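Local coordinates for protein citrate synthase (Thermotoga maritima, PDB 2P2W) that probably catalyses the condensation of oxaloacetate with acetyl-CoA and water to give citrate and free CoA, a step of the tricarboxylic acid cycle, at residues L78-L81 with Y82-K86; S347-V350 with G351-V355. All coordinates share one frame; numbering follows the deposited sequence.

Contact 1: residues L78-L81 with Y82-K86; sequences LGIL and YHLPK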
# COMPACT_ATOMS: atom_id res chain seq x y z
N LEU A 78 -12.19 -2.48 20.17
CA LEU A 78 -12.80 -1.43 20.96
C LEU A 78 -11.84 -0.99 22.06
O LEU A 78 -11.76 0.19 22.39
CB LEU A 78 -14.12 -1.93 21.56
CG LEU A 78 -15.21 -0.87 21.68
CD1 LEU A 78 -15.41 -0.20 20.33
CD2 LEU A 78 -16.51 -1.52 22.15
N GLY A 79 -11.10 -1.95 22.61
CA GLY A 79 -10.15 -1.62 23.66
C GLY A 79 -9.07 -0.68 23.14
O GLY A 79 -8.67 0.27 23.82
N ILE A 80 -8.60 -0.95 21.93
CA ILE A 80 -7.57 -0.13 21.30
C ILE A 80 -8.09 1.27 20.99
O ILE A 80 -7.37 2.26 21.15
CB ILE A 80 -7.08 -0.79 19.99
CG1 ILE A 80 -6.18 -1.98 20.32
CG2 ILE A 80 -6.36 0.22 19.11
CD1 ILE A 80 -6.30 -3.14 19.34
N LEU A 81 -9.34 1.36 20.53
CA LEU A 81 -9.95 2.64 20.19
C LEU A 81 -9.81 3.69 21.28
O LEU A 81 -9.42 4.83 21.02
CB LEU A 81 -11.44 2.45 19.88
CG LEU A 81 -12.24 3.73 19.64
CD1 LEU A 81 -11.77 4.39 18.35
CD2 LEU A 81 -13.72 3.41 19.56
N TYR A 82 -10.14 3.30 22.51
CA TYR A 82 -10.13 4.24 23.64
C TYR A 82 -8.72 4.63 24.12
O TYR A 82 -8.55 5.37 25.08
CB TYR A 82 -10.96 3.64 24.78
CG TYR A 82 -12.41 3.88 24.53
CD1 TYR A 82 -12.96 5.15 24.70
CD2 TYR A 82 -13.23 2.84 24.07
CE1 TYR A 82 -14.30 5.39 24.41
CE2 TYR A 82 -14.57 3.08 23.78
CZ TYR A 82 -15.11 4.35 23.95
OH TYR A 82 -16.43 4.59 23.65
N HIS A 83 -7.68 4.10 23.43
CA HIS A 83 -6.31 4.47 23.79
C HIS A 83 -5.61 5.21 22.63
O HIS A 83 -4.41 5.47 22.65
CB HIS A 83 -5.51 3.21 24.15
CG HIS A 83 -6.02 2.59 25.44
ND1 HIS A 83 -6.89 1.54 25.46
CD2 HIS A 83 -5.73 2.95 26.76
CE1 HIS A 83 -7.12 1.30 26.77
NE2 HIS A 83 -6.44 2.12 27.57
N LEU A 84 -6.40 5.48 21.56
CA LEU A 84 -5.85 6.19 20.39
C LEU A 84 -5.96 7.71 20.55
O LEU A 84 -6.79 8.22 21.29
CB LEU A 84 -6.68 5.84 19.16
CG LEU A 84 -6.55 4.41 18.62
CD1 LEU A 84 -7.48 4.22 17.42
CD2 LEU A 84 -5.14 4.08 18.12
N PRO A 85 -5.09 8.45 19.85
CA PRO A 85 -5.15 9.91 19.93
C PRO A 85 -6.49 10.28 19.31
O PRO A 85 -7.03 9.51 18.51
CB PRO A 85 -3.97 10.35 19.07
CG PRO A 85 -2.99 9.23 19.23
CD PRO A 85 -3.88 8.01 19.13
N LYS A 86 -7.03 11.44 19.66
CA LYS A 86 -8.32 11.86 19.12
C LYS A 86 -8.20 12.80 17.92
O LYS A 86 -9.19 13.39 17.49
CB LYS A 86 -9.13 12.55 20.22
CG LYS A 86 -9.54 11.63 21.37
CD LYS A 86 -10.30 12.40 22.43
CE LYS A 86 -10.87 11.47 23.49
NZ LYS A 86 -9.81 10.67 24.15
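His83 lays the edge of its imidazole against the last turn of helix 75-81, where His83 ND1 donates to Gly79 O at 2.7 Å. The carbonyl oxygen lies close to the ring plane, and placing CG beside the backbone N (chi1 -68°) brings the ring edge back to the helix end. A leucine in place of His83 would probably leave Gly79 O without this donor and forfeit the ring stack with His83 of the second subunit. The backbone amide of His83 adds a bond from N to Ile80 O at 2.9 Å, and Leu84 N reaches Leu81 O at 3.1 Å, closing a type I turn from Leu81 to Leu84. Tyr82 sets its CD2 edge 3.5 Å from Leu78 O, while its ring meets Tyr132 of helix 110-133 nearly at right angles. On the buried side the branched chains suit an apolar setting: Leu84 CD2 lies 4.2 Å from Ile80 CG2, and both residues also pack on the second subunit; Leu81 fits against helices 90-98 and 110-133. This is a C-terminal helix end running into a beta turn, set at the dimer interface of the largely helical citrate synthase fold.

Contact 2: residues S347-V350 with G351-V355; sequences SEYV and GPMDV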
# COMPACT_ATOMS: atom_id res chain seq x y z
N SER A 347 13.52 0.07 -13.99
CA SER A 347 13.81 1.46 -14.27
C SER A 347 14.98 1.57 -15.22
O SER A 347 15.60 0.58 -15.57
CB SER A 347 14.16 2.20 -12.98
OG SER A 347 15.42 1.78 -12.48
N GLU A 348 15.27 2.80 -15.64
CA GLU A 348 16.40 3.06 -16.51
C GLU A 348 17.45 3.60 -15.55
O GLU A 348 17.22 4.62 -14.89
CB GLU A 348 16.04 4.11 -17.56
CG GLU A 348 17.22 4.65 -18.38
CD GLU A 348 17.81 3.62 -19.32
OE1 GLU A 348 17.08 2.70 -19.75
OE2 GLU A 348 19.01 3.73 -19.65
N TYR A 349 18.59 2.92 -15.43
CA TYR A 349 19.63 3.37 -14.52
C TYR A 349 20.42 4.53 -15.10
O TYR A 349 21.00 4.41 -16.18
CB TYR A 349 20.59 2.24 -14.17
CG TYR A 349 21.61 2.63 -13.12
CD1 TYR A 349 21.20 2.97 -11.83
CD2 TYR A 349 22.97 2.69 -13.42
CE1 TYR A 349 22.13 3.35 -10.86
CE2 TYR A 349 23.90 3.08 -12.46
CZ TYR A 349 23.48 3.41 -11.18
OH TYR A 349 24.39 3.79 -10.23
N VAL A 350 20.44 5.65 -14.38
CA VAL A 350 21.17 6.84 -14.80
C VAL A 350 22.21 7.26 -13.77
O VAL A 350 22.74 8.37 -13.83
CB VAL A 350 20.20 8.02 -15.04
CG1 VAL A 350 19.30 7.72 -16.23
CG2 VAL A 350 19.35 8.27 -13.80
N GLY A 351 22.52 6.36 -12.84
CA GLY A 351 23.50 6.67 -11.81
C GLY A 351 24.94 6.35 -12.19
O GLY A 351 25.21 5.95 -13.32
N PRO A 352 25.88 6.52 -11.25
CA PRO A 352 27.30 6.25 -11.49
C PRO A 352 27.61 4.77 -11.65
O PRO A 352 26.84 3.91 -11.22
CB PRO A 352 27.98 6.86 -10.27
CG PRO A 352 27.01 7.32 -9.24
CD PRO A 352 25.67 6.95 -9.86
N MET A 353 28.75 4.47 -12.27
CA MET A 353 29.18 3.10 -12.49
C MET A 353 30.59 2.90 -11.97
O MET A 353 31.37 3.85 -11.86
CB MET A 353 29.15 2.76 -13.98
CG MET A 353 27.80 2.96 -14.66
SD MET A 353 26.58 1.75 -14.13
CE MET A 353 27.26 0.25 -14.84
N ASP A 354 30.92 1.65 -11.64
CA ASP A 354 32.25 1.29 -11.16
C ASP A 354 32.79 2.22 -10.07
O ASP A 354 33.86 2.80 -10.21
CB ASP A 354 33.22 1.27 -12.34
CG ASP A 354 32.69 0.48 -13.51
OD1 ASP A 354 32.55 -0.76 -13.38
OD2 ASP A 354 32.40 1.09 -14.56
N VAL A 355 32.03 2.35 -8.98
CA VAL A 355 32.45 3.19 -7.87
C VAL A 355 33.11 2.30 -6.83
O VAL A 355 32.59 1.24 -6.47
CB VAL A 355 31.25 3.93 -7.24
CG1 VAL A 355 31.71 4.79 -6.08
CG2 VAL A 355 30.56 4.78 -8.30
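Tyr349 donates its phenol hydroxyl to the backbone carbonyl of Pro352, with Tyr349 OH 2.6 Å from Pro352 O. This hydrogen bond lies in the carbonyl plane and uses a lone pair, meeting the C=O at 138°. It ties the end of the aromatic side chain to the main chain three residues on. The proline ring packs against the same hydroxyl, Pro352 CD lying 3.4 Å from Tyr349 OH.

With CG anti to the backbone N (chi1 -174°), the tyrosine side chain lies along the direction of the following backbone, and Gly351 crosses one face of its ring. Gly351 CA sits 3.8 Å from the centroid of the Tyr349 ring in a CH-pi contact, and Gly351 N is 3.4 Å above the plane of that ring, over its centre. Glycine suits this position, since a CB would clash with the hydroxyl.

At the ring edge Met353 makes a Met-aromatic contact: Met353 SD lies 3.4 Å from Tyr349 CE2, in a direction from the ring centroid 77° off the ring normal. Bends at chi2 and chi3 fold its thioether back beside the tyrosine.

Across the dimer, the Tyr349 ring meets Tyr18 of the second subunit, and Glu348 and Tyr349 join a parallel beta ladder with a strand of that chain. Hydroxyl, ring face and ring edge each have a different kind of partner, so one tyrosine could steady the exposed chain as it leaves the strand.

Contact 1 and contact 2 stand far apart in the subunit, with centres about 47 Å apart and nearest atoms about 37 Å from each other. The first belongs to the helical body, its centre about 25 Å from the centre of the chain; the second lies on the C-terminal extension, its centre about 38 Å from that same point. What they share is the second subunit. At 78-86 the pairing is partly reciprocal, Ile80 meeting Leu84 of the second subunit and the reverse, whereas at 347-355 Glu348 forms a salt bridge with Lys10 of that subunit. Both lie away from the predicted active-site residues His250 and Asp300, and both face the second subunit, consistent with a part in the dimer interface.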